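Enterobactin synthetase component F-related protein (Vibrio cholerae serotype O1, PDB 4OXI) probably activates glycine with ATP as an enzyme-bound glycyl-adenylate, working as an adenylation domain in a lipopolysaccharide modification pathway behind antimicrobial peptide resistance. Local coordinates at residues 85-90 and 194-199; 79-84 and 110-115; 471-476 and 537-542; 223-228 and 477-482. All blocks are in the same frame, centred on the assembly; numbering follows the deposited sequence.

Contact 1: 85-90 and 194-199; sequences ALSLSD and VQITEQ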
# COMPACT_ATOMS: atom_id res chain seq x y z
N ALA A 85 -20.53 2.87 8.62
CA ALA A 85 -19.29 2.86 9.37
C ALA A 85 -19.52 2.88 10.89
O ALA A 85 -18.99 2.03 11.60
CB ALA A 85 -18.41 4.03 8.93
N LEU A 86 -20.32 3.83 11.38
CA LEU A 86 -20.61 3.89 12.81
C LEU A 86 -21.48 2.73 13.31
O LEU A 86 -21.43 2.40 14.49
CB LEU A 86 -21.23 5.23 13.21
CG LEU A 86 -20.39 6.48 12.98
CD1 LEU A 86 -21.09 7.69 13.59
CD2 LEU A 86 -18.99 6.31 13.57
N SER A 87 -22.26 2.10 12.43
CA SER A 87 -22.97 0.90 12.87
C SER A 87 -21.99 -0.24 13.15
O SER A 87 -22.09 -0.93 14.17
CB SER A 87 -24.01 0.45 11.84
OG SER A 87 -25.02 1.42 11.67
N LEU A 88 -21.06 -0.45 12.23
CA LEU A 88 -20.05 -1.49 12.43
C LEU A 88 -19.20 -1.17 13.65
O LEU A 88 -18.99 -2.00 14.53
CB LEU A 88 -19.16 -1.59 11.19
CG LEU A 88 -19.84 -2.22 9.97
CD1 LEU A 88 -19.01 -1.97 8.71
CD2 LEU A 88 -20.04 -3.73 10.20
N SER A 89 -18.73 0.07 13.71
CA SER A 89 -17.86 0.53 14.80
C SER A 89 -18.51 0.39 16.20
O SER A 89 -17.87 -0.07 17.15
CB SER A 89 -17.46 1.98 14.52
OG SER A 89 -16.62 2.47 15.53
N ASP A 90 -19.77 0.79 16.32
CA ASP A 90 -20.47 0.66 17.59
C ASP A 90 -20.55 -0.79 18.02
O ASP A 90 -20.35 -1.11 19.18
CB ASP A 90 -21.89 1.23 17.51
CG ASP A 90 -21.92 2.75 17.51
OD1 ASP A 90 -20.87 3.38 17.77
OD2 ASP A 90 -23.01 3.31 17.24
N VAL A 194 -24.75 -7.09 11.13
CA VAL A 194 -24.84 -5.81 11.81
C VAL A 194 -25.86 -4.95 11.08
O VAL A 194 -25.69 -4.65 9.90
CB VAL A 194 -23.49 -5.07 11.83
CG1 VAL A 194 -23.61 -3.76 12.59
CG2 VAL A 194 -22.41 -5.95 12.47
N GLN A 195 -26.94 -4.59 11.76
CA GLN A 195 -27.95 -3.73 11.16
C GLN A 195 -27.39 -2.33 10.96
O GLN A 195 -26.54 -1.88 11.74
CB GLN A 195 -29.24 -3.71 12.00
CG GLN A 195 -29.98 -5.07 12.04
CD GLN A 195 -30.20 -5.68 10.65
OE1 GLN A 195 -30.46 -4.97 9.68
NE2 GLN A 195 -30.09 -7.00 10.56
N ILE A 196 -27.83 -1.66 9.91
CA ILE A 196 -27.40 -0.31 9.64
C ILE A 196 -28.39 0.64 10.30
O ILE A 196 -29.55 0.67 9.94
CB ILE A 196 -27.33 -0.02 8.13
CG1 ILE A 196 -26.39 -1.00 7.43
CG2 ILE A 196 -26.87 1.39 7.85
CD1 ILE A 196 -26.41 -0.86 5.91
N THR A 197 -27.91 1.40 11.28
CA THR A 197 -28.72 2.37 12.01
C THR A 197 -28.37 3.73 11.44
O THR A 197 -27.24 3.95 11.02
CB THR A 197 -28.31 2.38 13.50
OG1 THR A 197 -28.30 1.05 14.01
CG2 THR A 197 -29.26 3.24 14.33
N GLU A 198 -29.32 4.66 11.43
CA GLU A 198 -29.01 6.02 11.00
C GLU A 198 -28.24 6.72 12.11
O GLU A 198 -28.51 6.49 13.28
CB GLU A 198 -30.28 6.77 10.61
CG GLU A 198 -30.97 6.13 9.40
CD GLU A 198 -32.10 6.97 8.82
OE1 GLU A 198 -32.07 8.22 8.96
OE2 GLU A 198 -33.02 6.38 8.22
N GLN A 199 -27.26 7.54 11.74
CA GLN A 199 -26.37 8.17 12.72
C GLN A 199 -26.38 9.69 12.56
O GLN A 199 -26.38 10.20 11.45
CB GLN A 199 -24.93 7.66 12.57
CG GLN A 199 -24.77 6.13 12.54
CD GLN A 199 -24.90 5.48 13.92
OE1 GLN A 199 -24.61 6.10 14.94
NE2 GLN A 199 -25.34 4.21 13.94

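Contact 2: 79-84 and 110-115; sequences QEMTDM and AYSAIW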
# COMPACT_ATOMS: atom_id res chain seq x y z
N GLN A 79 -23.30 10.61 4.35
CA GLN A 79 -24.25 10.22 5.38
C GLN A 79 -24.47 8.72 5.34
O GLN A 79 -24.51 8.05 6.39
CB GLN A 79 -25.58 10.96 5.19
CG GLN A 79 -26.67 10.60 6.21
CD GLN A 79 -26.35 11.10 7.62
OE1 GLN A 79 -26.08 12.29 7.82
NE2 GLN A 79 -26.37 10.19 8.59
N GLU A 80 -24.63 8.18 4.14
CA GLU A 80 -24.84 6.74 4.02
C GLU A 80 -23.60 5.96 4.45
O GLU A 80 -23.72 4.93 5.10
CB GLU A 80 -25.23 6.38 2.58
CG GLU A 80 -26.62 6.87 2.17
CD GLU A 80 -26.82 6.87 0.65
OE1 GLU A 80 -25.82 6.82 -0.10
OE2 GLU A 80 -27.98 6.92 0.21
N MET A 81 -22.41 6.45 4.10
CA MET A 81 -21.18 5.78 4.51
C MET A 81 -21.01 5.88 6.02
O MET A 81 -20.53 4.95 6.68
CB MET A 81 -19.96 6.38 3.79
CG MET A 81 -19.87 6.03 2.31
SD MET A 81 -19.77 4.24 2.01
CE MET A 81 -18.27 3.83 2.92
N THR A 82 -21.40 7.02 6.58
CA THR A 82 -21.30 7.23 8.02
C THR A 82 -22.22 6.29 8.79
O THR A 82 -21.82 5.75 9.81
CB THR A 82 -21.56 8.69 8.38
OG1 THR A 82 -20.56 9.50 7.74
CG2 THR A 82 -21.50 8.89 9.90
N ASP A 83 -23.43 6.07 8.29
CA ASP A 83 -24.36 5.15 8.94
C ASP A 83 -23.77 3.74 8.98
O ASP A 83 -23.85 3.06 9.99
CB ASP A 83 -25.71 5.09 8.20
CG ASP A 83 -26.48 6.42 8.24
OD1 ASP A 83 -26.19 7.28 9.10
OD2 ASP A 83 -27.40 6.58 7.40
N MET A 84 -23.21 3.29 7.86
CA MET A 84 -22.64 1.96 7.81
C MET A 84 -21.40 1.87 8.70
O MET A 84 -21.26 0.94 9.48
CB MET A 84 -22.29 1.58 6.37
CG MET A 84 -23.48 1.12 5.57
SD MET A 84 -23.06 0.81 3.86
CE MET A 84 -23.10 2.48 3.17
N ALA A 110 -15.59 -3.46 2.14
CA ALA A 110 -14.21 -3.13 2.53
C ALA A 110 -14.07 -1.68 2.98
O ALA A 110 -13.44 -1.41 4.01
CB ALA A 110 -13.24 -3.43 1.40
N TYR A 111 -14.64 -0.75 2.20
CA TYR A 111 -14.52 0.68 2.52
C TYR A 111 -15.36 1.07 3.74
O TYR A 111 -14.96 1.93 4.52
CB TYR A 111 -14.82 1.54 1.27
CG TYR A 111 -13.91 1.15 0.13
CD1 TYR A 111 -12.66 1.72 -0.01
CD2 TYR A 111 -14.27 0.14 -0.75
CE1 TYR A 111 -11.80 1.31 -1.03
CE2 TYR A 111 -13.43 -0.27 -1.75
CZ TYR A 111 -12.19 0.32 -1.89
OH TYR A 111 -11.37 -0.11 -2.90
N SER A 112 -16.52 0.43 3.90
CA SER A 112 -17.34 0.60 5.10
C SER A 112 -16.54 0.23 6.35
O SER A 112 -16.56 0.95 7.33
CB SER A 112 -18.55 -0.34 5.03
OG SER A 112 -19.55 0.18 4.17
N ALA A 113 -15.88 -0.93 6.31
CA ALA A 113 -15.13 -1.43 7.45
C ALA A 113 -13.91 -0.59 7.74
O ALA A 113 -13.55 -0.40 8.90
CB ALA A 113 -14.73 -2.89 7.24
N ILE A 114 -13.26 -0.08 6.70
CA ILE A 114 -12.09 0.78 6.89
C ILE A 114 -12.47 2.13 7.55
O ILE A 114 -11.80 2.57 8.48
CB ILE A 114 -11.32 1.00 5.59
CG1 ILE A 114 -10.67 -0.31 5.13
CG2 ILE A 114 -10.23 2.05 5.80
CD1 ILE A 114 -9.97 -0.23 3.80
N TRP A 115 -13.55 2.75 7.09
CA TRP A 115 -14.07 3.94 7.75
C TRP A 115 -14.48 3.61 9.18
O TRP A 115 -14.23 4.39 10.09
CB TRP A 115 -15.33 4.43 7.05
CG TRP A 115 -15.13 5.23 5.84
CD1 TRP A 115 -14.22 5.03 4.85
CD2 TRP A 115 -15.91 6.37 5.45
NE1 TRP A 115 -14.37 5.98 3.86
CE2 TRP A 115 -15.41 6.81 4.21
CE3 TRP A 115 -16.99 7.04 6.02
CZ2 TRP A 115 -15.95 7.91 3.53
CZ3 TRP A 115 -17.52 8.16 5.36
CH2 TRP A 115 -17.00 8.57 4.12

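Contact 3: 471-476 and 537-542; sequences VKIAGQ and PTFVPK. With GAP (glycyl-adenosine-5'-phosphate), chain B.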
# COMPACT_ATOMS: atom_id res chain seq x y z
N VAL A 471 12.65 -5.84 -5.13
CA VAL A 471 12.28 -5.26 -6.41
C VAL A 471 10.77 -5.13 -6.45
O VAL A 471 10.08 -5.69 -5.60
CB VAL A 471 12.73 -6.16 -7.59
CG1 VAL A 471 14.25 -6.28 -7.64
CG2 VAL A 471 12.10 -7.54 -7.48
N LYS A 472 10.27 -4.40 -7.44
CA LYS A 472 8.84 -4.44 -7.73
C LYS A 472 8.62 -5.34 -8.95
O LYS A 472 9.31 -5.22 -9.97
CB LYS A 472 8.32 -3.01 -7.98
CG LYS A 472 7.89 -2.25 -6.72
CD LYS A 472 9.08 -1.87 -5.84
CE LYS A 472 8.66 -1.52 -4.40
NZ LYS A 472 7.64 -0.46 -4.37
N ILE A 473 7.67 -6.26 -8.84
CA ILE A 473 7.30 -7.10 -9.97
C ILE A 473 5.85 -6.77 -10.27
O ILE A 473 4.99 -6.98 -9.40
CB ILE A 473 7.40 -8.61 -9.62
CG1 ILE A 473 8.84 -9.01 -9.27
CG2 ILE A 473 6.86 -9.47 -10.77
CD1 ILE A 473 9.87 -8.62 -10.34
N ALA A 474 5.57 -6.26 -11.47
CA ALA A 474 4.24 -5.72 -11.80
C ALA A 474 3.75 -4.79 -10.69
O ALA A 474 2.61 -4.90 -10.21
CB ALA A 474 3.23 -6.87 -12.04
N GLY A 475 4.62 -3.90 -10.23
CA GLY A 475 4.21 -2.90 -9.26
C GLY A 475 4.10 -3.34 -7.80
O GLY A 475 3.76 -2.52 -6.94
N GLN A 476 4.39 -4.61 -7.52
CA GLN A 476 4.29 -5.13 -6.16
C GLN A 476 5.67 -5.45 -5.55
O GLN A 476 6.51 -6.10 -6.17
CB GLN A 476 3.46 -6.40 -6.15
CG GLN A 476 2.08 -6.25 -6.75
CD GLN A 476 1.28 -7.54 -6.60
OE1 GLN A 476 1.29 -8.16 -5.54
NE2 GLN A 476 0.61 -7.96 -7.67
N PRO A 537 0.59 -15.23 -7.18
CA PRO A 537 0.72 -15.50 -8.63
C PRO A 537 1.65 -14.53 -9.36
O PRO A 537 2.34 -14.91 -10.30
CB PRO A 537 -0.71 -15.32 -9.15
CG PRO A 537 -1.57 -15.70 -7.99
CD PRO A 537 -0.82 -15.29 -6.74
N THR A 538 1.66 -13.28 -8.91
CA THR A 538 2.48 -12.25 -9.53
C THR A 538 3.95 -12.63 -9.45
O THR A 538 4.71 -12.38 -10.39
CB THR A 538 2.28 -10.90 -8.82
OG1 THR A 538 0.90 -10.53 -8.89
CG2 THR A 538 3.15 -9.81 -9.46
N PHE A 539 4.32 -13.26 -8.34
CA PHE A 539 5.71 -13.58 -8.07
C PHE A 539 6.13 -14.96 -8.58
O PHE A 539 7.33 -15.25 -8.66
CB PHE A 539 5.97 -13.45 -6.57
CG PHE A 539 5.56 -12.11 -6.00
CD1 PHE A 539 5.75 -10.94 -6.73
CD2 PHE A 539 4.98 -12.03 -4.74
CE1 PHE A 539 5.36 -9.70 -6.20
CE2 PHE A 539 4.58 -10.80 -4.21
CZ PHE A 539 4.77 -9.63 -4.94
N VAL A 540 5.16 -15.81 -8.92
CA VAL A 540 5.49 -17.15 -9.41
C VAL A 540 6.20 -17.04 -10.76
O VAL A 540 5.69 -16.39 -11.68
CB VAL A 540 4.26 -18.06 -9.53
CG1 VAL A 540 4.65 -19.42 -10.07
CG2 VAL A 540 3.58 -18.23 -8.18
N PRO A 541 7.39 -17.65 -10.88
CA PRO A 541 8.16 -17.58 -12.13
C PRO A 541 7.32 -18.11 -13.30
O PRO A 541 6.67 -19.15 -13.15
CB PRO A 541 9.37 -18.48 -11.86
CG PRO A 541 9.52 -18.45 -10.35
CD PRO A 541 8.10 -18.42 -9.84
N LYS A 542 7.32 -17.38 -14.41
CA LYS A 542 6.50 -17.71 -15.58
C LYS A 542 7.29 -18.55 -16.57
O LYS A 542 6.72 -19.18 -17.45
CB LYS A 542 6.01 -16.44 -16.28
CG LYS A 542 5.21 -15.49 -15.41
CD LYS A 542 4.15 -16.24 -14.62
CE LYS A 542 3.42 -15.33 -13.64
NZ LYS A 542 2.85 -16.13 -12.52
N GAP B . 4.58 3.23 0.15
CA GAP B . 4.79 3.29 -1.33
C GAP B . 5.56 2.04 -1.72
O GAP B . 5.85 1.78 -2.88
PA GAP B . 6.72 -0.26 -0.76
O1A GAP B . 7.16 -0.53 0.65
O2A GAP B . 5.86 -1.26 -1.52
O3A GAP B . 5.96 1.15 -0.65
C5' GAP B . 9.08 0.85 -1.01
O5' GAP B . 8.06 0.04 -1.60
C4' GAP B . 10.25 0.92 -1.97
O4' GAP B . 9.78 1.30 -3.27
C3' GAP B . 11.24 2.01 -1.62
O3' GAP B . 12.17 1.57 -0.63
C2' GAP B . 11.89 2.30 -2.96
O2' GAP B . 12.81 1.28 -3.30
C1' GAP B . 10.77 2.08 -3.95
N9 GAP B . 10.17 3.39 -4.31
C8 GAP B . 9.06 3.92 -3.76
N7 GAP B . 8.77 5.12 -4.33
C5 GAP B . 9.72 5.37 -5.25
C6 GAP B . 10.01 6.46 -6.20
N6 GAP B . 9.19 7.55 -6.28
N1 GAP B . 11.10 6.33 -6.98
C2 GAP B . 11.92 5.25 -6.92
N3 GAP B . 11.70 4.22 -6.08
C4 GAP B . 10.64 4.22 -5.24

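Contact 4: 223-228 and 477-482; sequences SGSTGK and RVELEE. With GAP (glycyl-adenosine-5'-phosphate), chain B.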
# COMPACT_ATOMS: atom_id res chain seq x y z
N SER A 223 6.91 -8.88 1.86
CA SER A 223 7.75 -10.04 1.60
C SER A 223 8.91 -10.16 2.58
O SER A 223 9.65 -9.19 2.82
CB SER A 223 8.27 -9.93 0.17
OG SER A 223 9.35 -10.81 -0.06
N GLY A 224 9.08 -11.35 3.16
CA GLY A 224 10.25 -11.65 3.97
C GLY A 224 11.15 -12.67 3.28
O GLY A 224 10.64 -13.60 2.66
N SER A 225 12.46 -12.50 3.38
CA SER A 225 13.42 -13.39 2.71
C SER A 225 13.22 -14.90 2.91
O SER A 225 13.55 -15.69 2.02
CB SER A 225 14.86 -13.02 3.10
OG SER A 225 15.17 -11.71 2.65
N THR A 226 12.69 -15.31 4.05
CA THR A 226 12.53 -16.73 4.34
C THR A 226 11.15 -17.22 3.95
O THR A 226 10.84 -18.40 4.07
CB THR A 226 12.74 -17.05 5.83
OG1 THR A 226 11.55 -16.74 6.56
CG2 THR A 226 13.90 -16.24 6.40
N GLY A 227 10.30 -16.30 3.50
CA GLY A 227 8.94 -16.68 3.17
C GLY A 227 8.00 -16.36 4.32
O GLY A 227 6.78 -16.42 4.18
N LYS A 228 8.58 -16.03 5.47
CA LYS A 228 7.76 -15.51 6.56
C LYS A 228 7.56 -14.01 6.34
O LYS A 228 8.53 -13.25 6.26
CB LYS A 228 8.43 -15.76 7.91
CG LYS A 228 7.55 -15.37 9.08
CD LYS A 228 8.26 -15.60 10.41
CE LYS A 228 7.48 -14.98 11.55
NZ LYS A 228 6.04 -15.38 11.50
N ARG A 477 5.88 -4.98 -4.32
CA ARG A 477 7.13 -5.21 -3.60
C ARG A 477 7.38 -6.70 -3.31
O ARG A 477 6.49 -7.40 -2.84
CB ARG A 477 7.06 -4.46 -2.27
CG ARG A 477 8.24 -4.64 -1.35
CD ARG A 477 8.12 -3.71 -0.15
NE ARG A 477 8.98 -4.09 0.97
CZ ARG A 477 9.22 -3.33 2.03
NH1 ARG A 477 8.67 -2.11 2.12
NH2 ARG A 477 10.02 -3.77 3.00
N VAL A 478 8.59 -7.18 -3.57
CA VAL A 478 8.94 -8.55 -3.21
C VAL A 478 10.44 -8.70 -3.03
O VAL A 478 11.22 -7.99 -3.67
CB VAL A 478 8.41 -9.56 -4.26
CG1 VAL A 478 9.13 -9.37 -5.58
CG2 VAL A 478 8.55 -11.01 -3.75
N GLU A 479 10.86 -9.60 -2.15
CA GLU A 479 12.27 -9.98 -2.04
C GLU A 479 12.57 -11.12 -3.01
O GLU A 479 11.95 -12.19 -2.93
CB GLU A 479 12.59 -10.44 -0.61
CG GLU A 479 12.22 -9.44 0.51
CD GLU A 479 13.20 -8.29 0.61
OE1 GLU A 479 14.25 -8.32 -0.07
OE2 GLU A 479 12.92 -7.34 1.38
N LEU A 480 13.51 -10.93 -3.92
CA LEU A 480 13.90 -11.99 -4.84
C LEU A 480 14.32 -13.23 -4.06
O LEU A 480 14.13 -14.35 -4.53
CB LEU A 480 15.01 -11.53 -5.79
CG LEU A 480 14.53 -10.57 -6.88
CD1 LEU A 480 15.66 -10.22 -7.83
CD2 LEU A 480 13.36 -11.13 -7.64
N GLU A 481 14.87 -13.03 -2.87
CA GLU A 481 15.25 -14.15 -2.00
C GLU A 481 14.06 -14.95 -1.47
O GLU A 481 14.20 -16.14 -1.21
CB GLU A 481 16.13 -13.70 -0.83
CG GLU A 481 17.53 -13.29 -1.25
CD GLU A 481 17.67 -11.79 -1.43
OE1 GLU A 481 18.83 -11.31 -1.54
OE2 GLU A 481 16.63 -11.09 -1.47
N GLU A 482 12.90 -14.31 -1.29
CA GLU A 482 11.73 -15.09 -0.89
C GLU A 482 11.35 -16.07 -2.00
O GLU A 482 11.03 -17.22 -1.74
CB GLU A 482 10.52 -14.21 -0.53
CG GLU A 482 9.26 -15.05 -0.23
CD GLU A 482 7.96 -14.25 -0.04
OE1 GLU A 482 7.92 -13.04 -0.36
OE2 GLU A 482 6.96 -14.85 0.42
N GAP B . 4.58 3.23 0.15
CA GAP B . 4.79 3.29 -1.33
C GAP B . 5.56 2.04 -1.72
O GAP B . 5.85 1.78 -2.88
PA GAP B . 6.72 -0.26 -0.76
O1A GAP B . 7.16 -0.53 0.65
O2A GAP B . 5.86 -1.26 -1.52
O3A GAP B . 5.96 1.15 -0.65
C5' GAP B . 9.08 0.85 -1.01
O5' GAP B . 8.06 0.04 -1.60
C4' GAP B . 10.25 0.92 -1.97
O4' GAP B . 9.78 1.30 -3.27
C3' GAP B . 11.24 2.01 -1.62
O3' GAP B . 12.17 1.57 -0.63
C2' GAP B . 11.89 2.30 -2.96
O2' GAP B . 12.81 1.28 -3.30
C1' GAP B . 10.77 2.08 -3.95
N9 GAP B . 10.17 3.39 -4.31
C8 GAP B . 9.06 3.92 -3.76
N7 GAP B . 8.77 5.12 -4.33
C5 GAP B . 9.72 5.37 -5.25
C6 GAP B . 10.01 6.46 -6.20
N6 GAP B . 9.19 7.55 -6.28
N1 GAP B . 11.10 6.33 -6.98
C2 GAP B . 11.92 5.25 -6.92
N3 GAP B . 11.70 4.22 -6.08
C4 GAP B . 10.64 4.22 -5.24
O HOH W 1 10.15 -6.89 1.62
O HOH W 2 6.87 -13.49 2.83

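Contact 1: 85-90 and 194-199
Leu-86, Ser-87 and Leu-88 of helix 78-95 meet the loop that leaves strand 190-193, an outermost strand of the five-stranded parallel sheet in the AMP-binding region. The one hydrogen bond between the two segments ends on Ser-87, whose OG accepts the backbone N of Thr-197 at 2.9 Å in a nearly straight line (166° at the hydrogen). With OG beside its own backbone N (chi1 -63°), the same hydroxyl also reaches the carbonyl of Asp-83 one helical turn back, so two bonds fix its rotation and the loop is tied to the helix surface. Ser-87 CB sits 3.4 Å from Gln-195 O. Val-194 divides its methyls: CG1 rests 3.6 Å from Ser-87 O, while CG2 meets Leu-88 CD2 at 4.0 Å. At the other end of the loop segment Gln-199 CG packs on Leu-86 CB at 3.7 Å, and the bend at chi2 (-76°) turns the amide back on its own loop, NE2 making a weak bond to Thr-197 O. The backbone of Gln-199 is held by Asp-83 and Gln-79, one turn or more earlier on the helix. Ala-85 turns away from the loop to touch Trp-115 and Leu-119 of helix 108-119, and Leu-88 reaches Ala-116, so helix 78-95 is packed between that helix and the 194-199 loop.

Contact 2: 79-84 and 110-115
Met-81 and Trp-115 carry the aromatic part of this buried helix-helix contact. Met-81 CB lies over the indole face, 3.8 Å from the centroid of the six-membered ring and 27° off its normal, a CH-pi contact whose nearest ring atom is CZ3. Met-81 SD stands almost on the normal of the same ring, but 5.4 Å from the centroid, giving a Met-aromatic contact at some distance. Successive bends at chi2 (-60°) and chi3 then put Met-81 CE 4.2 Å above the plane of the Trp-115 ring, over its centre. Thr-82 approaches the indole at its edge instead, with OG1 4.1 Å from Trp-115 CZ3.

The helical segments cross at -71° with 9.1 Å between their axes. Helix 108-119 is the connection of a beta-alpha-beta crossover, joining the neighbouring parallel strands 99-102 and 123-126, and helix 78-95 lies across it.

Apolar packing continues from the same methyl: Met-81 CE lies next to the backbone of Tyr-111 and Ser-112, with Tyr-111 CB as its apolar neighbour at 4.5 Å. Strand 67-71 is also touched by Met-81 and Trp-115, both through Ala-68.

The hydroxyls of Thr-82 and Ser-112 are satisfied within their own helices, by Tyr-78 O and Leu-108 O, each a turn back, whereas Tyr-111 OH bonds Gln-260. Ser-112 OG also rests 3.6 Å from Met-84 SD in van der Waals contact.

Contact 3: 471-476 and 537-542
Ile-473 and Gln-476, which face the loop 537-542, are the two ends of a type I' turn and pair their backbones in both directions, Ile-473 N to Gln-476 O at 2.9 Å and Gln-476 N to Ile-473 O at 3.1 Å. The side chain of Gln-476 is extended beyond CG and meets Thr-538 from the opposite direction: NE2 comes within 2.9 Å of Thr-538 OG1, but the angle of 116° at the hydrogen makes the bond weak, and the hydroxyl has a stronger partner in Asn-536 OD1. The methyl of Thr-538, anti to its backbone N, packs against the turn, with CG2 3.4 Å from Ile-473 O and also close to Ala-474 CB. Phe-539 presents its ring edge to the hairpin; CZ lies 3.7 Å from Gln-476 CB, CD1 4.1 Å from Ile-473 CB, and the ring is inclined 58° to the Gln-476 amide. The loop that supplies these groups is itself braced by Lys-542, whose NZ bonds the carbonyl oxygens of both Pro-537 and Val-540.

Lys-472 leaves the backbone away from the loop 537-542, and its NZ reaches the ligand. This NZ donates to O5' of glycyl-adenosine-5'-phosphate at 2.8 Å and to O4' at 3.0 Å, with another bond to Gly-337 O. The hairpin carries the sequence of core motif A8 of adenylation domains, and its approach to the adenylate is consistent with the conformation that adenylate-forming enzymes adopt for the thioester-forming step.

Contact 4: 223-228 and 477-482
Ser-223 OG grips the 477-482 segment twice: it donates to Glu-482 OE1 at 2.7 Å, meeting the carboxylate on its anti side and 28° out of plane, and accepts the backbone N of Glu-479 at 2.8 Å (163° at the hydrogen). Placing OG trans to the serine N (chi1 165°) turns it toward both partners. Arg-477 reaches out to the ligand, NH1 donating to the phosphate oxygen O1A of glycyl-adenosine-5'-phosphate at 2.6 Å, while NH2 forms a salt bridge with Glu-364. A water between the segments donates to Ser-223 O at 2.6 Å and to Glu-479 OE2, and accepts from Arg-477 NE, so the guanidinium that holds the phosphate is linked to both sides of the contact. A second water accepts from Gly-224 N and donates weakly to Glu-482 OE2.

Residues 223-228 match the sequence of core motif A3, the glycine-rich loop that in adenylation domains binds the phosphates of ATP, here folded as a type I turn from Gly-224 to Gly-227 overlapped by an ST turn, with Thr-226 OG1 accepting Lys-228 N. The first turn of helix 480-491 packs on this loop. Glu-482 CB lies 3.3 Å from Gly-224 O, its CG 3.8 Å from Gly-227 CA, and its CA makes a CH···O contact with Ser-225 O at 3.5 Å. That carbonyl also receives the hydroxyl of Thr-485, one turn further along the helix.

Overall arrangement
Contacts 1 and 2 share helix 78-95 and touch each other, with centres 8 Å apart: contact 2 covers its buried face with methionine and indole, whereas contact 1 lies partly at the surface and relies on a serine hydroxyl and a glutamine. Ile-196 of contact 1 packs on Met-84 of contact 2. Contacts 3 and 4 lie on the opposite side of the chain's centre and share the hairpin of strands 470-473 and 476-479, joined through the Val-471 to Val-478 backbone bond. Both are partly buried and reach the glycyl-adenylate, one through Lys-472, the other through Arg-477, and contact 4 adds carboxylates and bridging waters.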